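Local atomic coordinates of transketolase (Campylobacter jejuni, PDB entry 3L84), a protein that belongs to the thiamine diphosphate-binding transketolase family and combines two thiamine diphosphate-fold domains with a C-terminal domain in each chain of a dimer. Residues E208-N213 against C234-K239. Numbering follows the deposited sequence.
Sequences EVLSIN and CLIIAK
The two strands of a beta-alpha-beta unit, 208-213 and 234-239, pair in parallel at the edge of the five-stranded sheet in the N-terminal domain, with helix 217-228 as the crossover; within the chain, 208-213 is the outermost strand. Leu210 and Ile212 of the edge strand reach across to the next strand with both N and O. Leu210 N donates to Leu235 O (2.8 Å) and Leu210 O accepts from Ile237 N (2.7 Å); Ile212 N donates to Ile237 O with an N-H...O angle of 171°, nearly straight, and Ile212 O takes Lys239 N. Leu235 N on Glu208 O starts this ladder of five.

On the face carrying Leu210 and Ile212, which helix 217-228 packs against, Leu210 CD1 lies 3.9 Å from Cys234 SG. With Ile212 CG1 between the backbone N and the carbonyl carbon (chi1 68°) and the chain extended beyond it, CD1 comes to 3.8 Å from Ile236 CG2, while CG1 also lies 3.9 Å from Ala238 CB. Ala223 of that helix touches Ile212. On the other face Val209 CG1 meets Ile237 CD1 at 3.8 Å, the two side chains crossing at a slant, and Phe202 of helix 198-204 packs on Val209 and Leu235.

Where the strands end, a water donates to both Asn213 OD1 (3.0 Å) and Lys239 O; Asn213 OD1 also accepts from His215 N, which ties it to the turn into the helix. At the other end, Glu208 OE1 hydrogen-bonds Ser230 OG. The backbone ladder thus fixes the register, and apolar contacts on both faces hold the edge strand against its more buried neighbour.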
ATOM      1  N   GLU A 208      28.300   4.532   1.393  1.00  9.11           N
ATOM      2  CA  GLU A 208      29.550   3.767   1.353  1.00  8.88           C
ATOM      3  C   GLU A 208      29.220   2.294   1.527  1.00  8.79           C
ATOM      4  O   GLU A 208      28.421   1.953   2.416  1.00 10.41           O
ATOM      5  CB  GLU A 208      30.498   4.196   2.468  1.00  9.75           C
ATOM      6  CG  GLU A 208      31.810   3.370   2.493  1.00 12.42           C
ATOM      7  CD  GLU A 208      32.874   3.878   3.452  1.00 14.94           C
ATOM      8  OE1 GLU A 208      32.621   4.734   4.325  1.00 15.48           O
ATOM      9  OE2 GLU A 208      34.024   3.382   3.340  1.00 16.78           O
ATOM     10  N   VAL A 209      29.818   1.425   0.715  1.00  7.74           N
ATOM     11  CA  VAL A 209      29.480   0.015   0.701  1.00  8.30           C
ATOM     12  C   VAL A 209      30.686  -0.874   1.016  1.00  8.21           C
ATOM     13  O   VAL A 209      31.703  -0.789   0.327  1.00  9.34           O
ATOM     14  CB  VAL A 209      28.855  -0.407  -0.638  1.00  9.08           C
ATOM     15  CG1 VAL A 209      28.533  -1.914  -0.579  1.00 10.23           C
ATOM     16  CG2 VAL A 209      27.602   0.445  -0.964  1.00  9.14           C
ATOM     17  N   LEU A 210      30.563  -1.697   2.050  1.00  7.72           N
ATOM     18  CA  LEU A 210      31.599  -2.652   2.457  1.00  7.99           C
ATOM     19  C   LEU A 210      31.063  -4.048   2.224  1.00  9.46           C
ATOM     20  O   LEU A 210      29.865  -4.276   2.382  1.00 10.55           O
ATOM     21  CB  LEU A 210      31.927  -2.450   3.954  1.00  8.16           C
ATOM     22  CG  LEU A 210      32.327  -1.011   4.311  1.00  9.76           C
ATOM     23  CD1 LEU A 210      32.511  -0.797   5.846  1.00  9.94           C
ATOM     24  CD2 LEU A 210      33.543  -0.587   3.566  1.00 14.51           C
ATOM     25  N   SER A 211      31.921  -4.997   1.872  1.00  9.40           N
ATOM     26  CA  SER A 211      31.541  -6.367   1.582  1.00 10.40           C
ATOM     27  C   SER A 211      32.419  -7.313   2.367  1.00 10.19           C
ATOM     28  O   SER A 211      33.668  -7.255   2.223  1.00 11.47           O
ATOM     29  CB  SER A 211      31.710  -6.652   0.094  1.00 11.39           C
ATOM     30  OG  SER A 211      30.811  -5.829  -0.660  1.00 15.96           O
ATOM     31  N   ILE A 212      31.812  -8.137   3.217  1.00  9.18           N
ATOM     32  CA  ILE A 212      32.517  -9.037   4.137  1.00  9.38           C
ATOM     33  C   ILE A 212      31.956 -10.455   4.136  1.00  8.35           C
ATOM     34  O   ILE A 212      30.833 -10.711   3.654  1.00  8.84           O
ATOM     35  CB  ILE A 212      32.457  -8.533   5.599  1.00  9.88           C
ATOM     36  CG1 ILE A 212      31.042  -8.594   6.188  1.00  9.46           C
ATOM     37  CG2 ILE A 212      33.047  -7.115   5.708  1.00 12.70           C
ATOM     38  CD1 ILE A 212      30.988  -8.286   7.660  1.00 10.69           C
ATOM     39  N   ASN A 213      32.750 -11.346   4.724  1.00  8.82           N
ATOM     40  CA  ASN A 213      32.340 -12.676   5.170  1.00  9.04           C
ATOM     41  C   ASN A 213      31.732 -12.482   6.559  1.00  8.26           C
ATOM     42  O   ASN A 213      32.410 -12.130   7.537  1.00  9.09           O
ATOM     43  CB  ASN A 213      33.562 -13.605   5.223  1.00  8.48           C
ATOM     44  CG  ASN A 213      33.252 -14.998   5.728  1.00 11.00           C
ATOM     45  OD1 ASN A 213      32.245 -15.246   6.336  1.00 12.09           O
ATOM     46  ND2 ASN A 213      34.176 -15.935   5.462  1.00 16.52           N
ATOM     47  N   CYS A 234      26.096   3.878   5.576  1.00  9.18           N
ATOM     48  CA  CYS A 234      26.958   2.755   5.222  1.00  9.90           C
ATOM     49  C   CYS A 234      26.219   1.456   5.163  1.00  9.85           C
ATOM     50  O   CYS A 234      25.478   1.133   6.097  1.00 11.89           O
ATOM     51  CB  CYS A 234      28.087   2.666   6.229  1.00 10.63           C
ATOM     52  SG  CYS A 234      29.370   1.441   5.863  1.00 13.19           S
ATOM     53  N   LEU A 235      26.434   0.717   4.087  1.00  8.36           N
ATOM     54  CA  LEU A 235      25.917  -0.618   3.888  1.00  7.92           C
ATOM     55  C   LEU A 235      27.049  -1.600   4.041  1.00  8.22           C
ATOM     56  O   LEU A 235      28.066  -1.455   3.377  1.00  8.42           O
ATOM     57  CB  LEU A 235      25.293  -0.764   2.502  1.00  8.20           C
ATOM     58  CG  LEU A 235      24.867  -2.187   2.117  1.00  7.63           C
ATOM     59  CD1 LEU A 235      23.654  -2.590   2.945  1.00 10.33           C
ATOM     60  CD2 LEU A 235      24.534  -2.340   0.638  1.00  8.84           C
ATOM     61  N   ILE A 236      26.868  -2.590   4.895  1.00  8.47           N
ATOM     62  CA  ILE A 236      27.741  -3.747   4.988  1.00  8.50           C
ATOM     63  C   ILE A 236      27.007  -4.925   4.362  1.00  8.33           C
ATOM     64  O   ILE A 236      25.976  -5.368   4.864  1.00  8.93           O
ATOM     65  CB  ILE A 236      28.137  -4.062   6.449  1.00  8.78           C
ATOM     66  CG1 ILE A 236      28.897  -2.872   7.032  1.00 10.16           C
ATOM     67  CG2 ILE A 236      28.971  -5.332   6.512  1.00 10.74           C
ATOM     68  CD1 ILE A 236      29.166  -2.975   8.562  1.00  9.91           C
ATOM     69  N   ILE A 237      27.526  -5.416   3.251  1.00  7.72           N
ATOM     70  CA  ILE A 237      26.988  -6.613   2.610  1.00  8.26           C
ATOM     71  C   ILE A 237      27.704  -7.799   3.225  1.00  8.08           C
ATOM     72  O   ILE A 237      28.904  -8.018   2.970  1.00  8.72           O
ATOM     73  CB  ILE A 237      27.207  -6.596   1.088  1.00  8.22           C
ATOM     74  CG1 ILE A 237      26.591  -5.338   0.460  1.00  8.68           C
ATOM     75  CG2 ILE A 237      26.647  -7.853   0.439  1.00  9.14           C
ATOM     76  CD1 ILE A 237      26.818  -5.226  -1.057  1.00 10.19           C
ATOM     77  N   ALA A 238      26.994  -8.529   4.084  1.00  8.19           N
ATOM     78  CA  ALA A 238      27.628  -9.617   4.832  1.00  8.32           C
ATOM     79  C   ALA A 238      27.209 -10.944   4.241  1.00  8.30           C
ATOM     80  O   ALA A 238      26.035 -11.308   4.298  1.00  9.58           O
ATOM     81  CB  ALA A 238      27.265  -9.518   6.292  1.00  9.42           C
ATOM     82  N   LYS A 239      28.131 -11.636   3.584  1.00  9.44           N
ATOM     83  CA  LYS A 239      27.807 -12.938   3.015  1.00 10.09           C
ATOM     84  C   LYS A 239      27.732 -13.975   4.128  1.00  9.31           C
ATOM     85  O   LYS A 239      28.693 -14.157   4.868  1.00 10.26           O
ATOM     86  CB  LYS A 239      28.852 -13.321   1.991  1.00 10.73           C
ATOM     87  CG  LYS A 239      28.473 -14.553   1.195  1.00 14.04           C
ATOM     88  CD  LYS A 239      29.324 -14.697  -0.069  1.00 18.98           C
ATOM     89  CE  LYS A 239      28.973 -15.979  -0.798  1.00 23.67           C
ATOM     90  NZ  LYS A 239      29.158 -17.170   0.090  1.00 27.64           N
TER
HETATM   91  O   HOH W   1      30.316 -16.357   4.399  1.00 16.46           O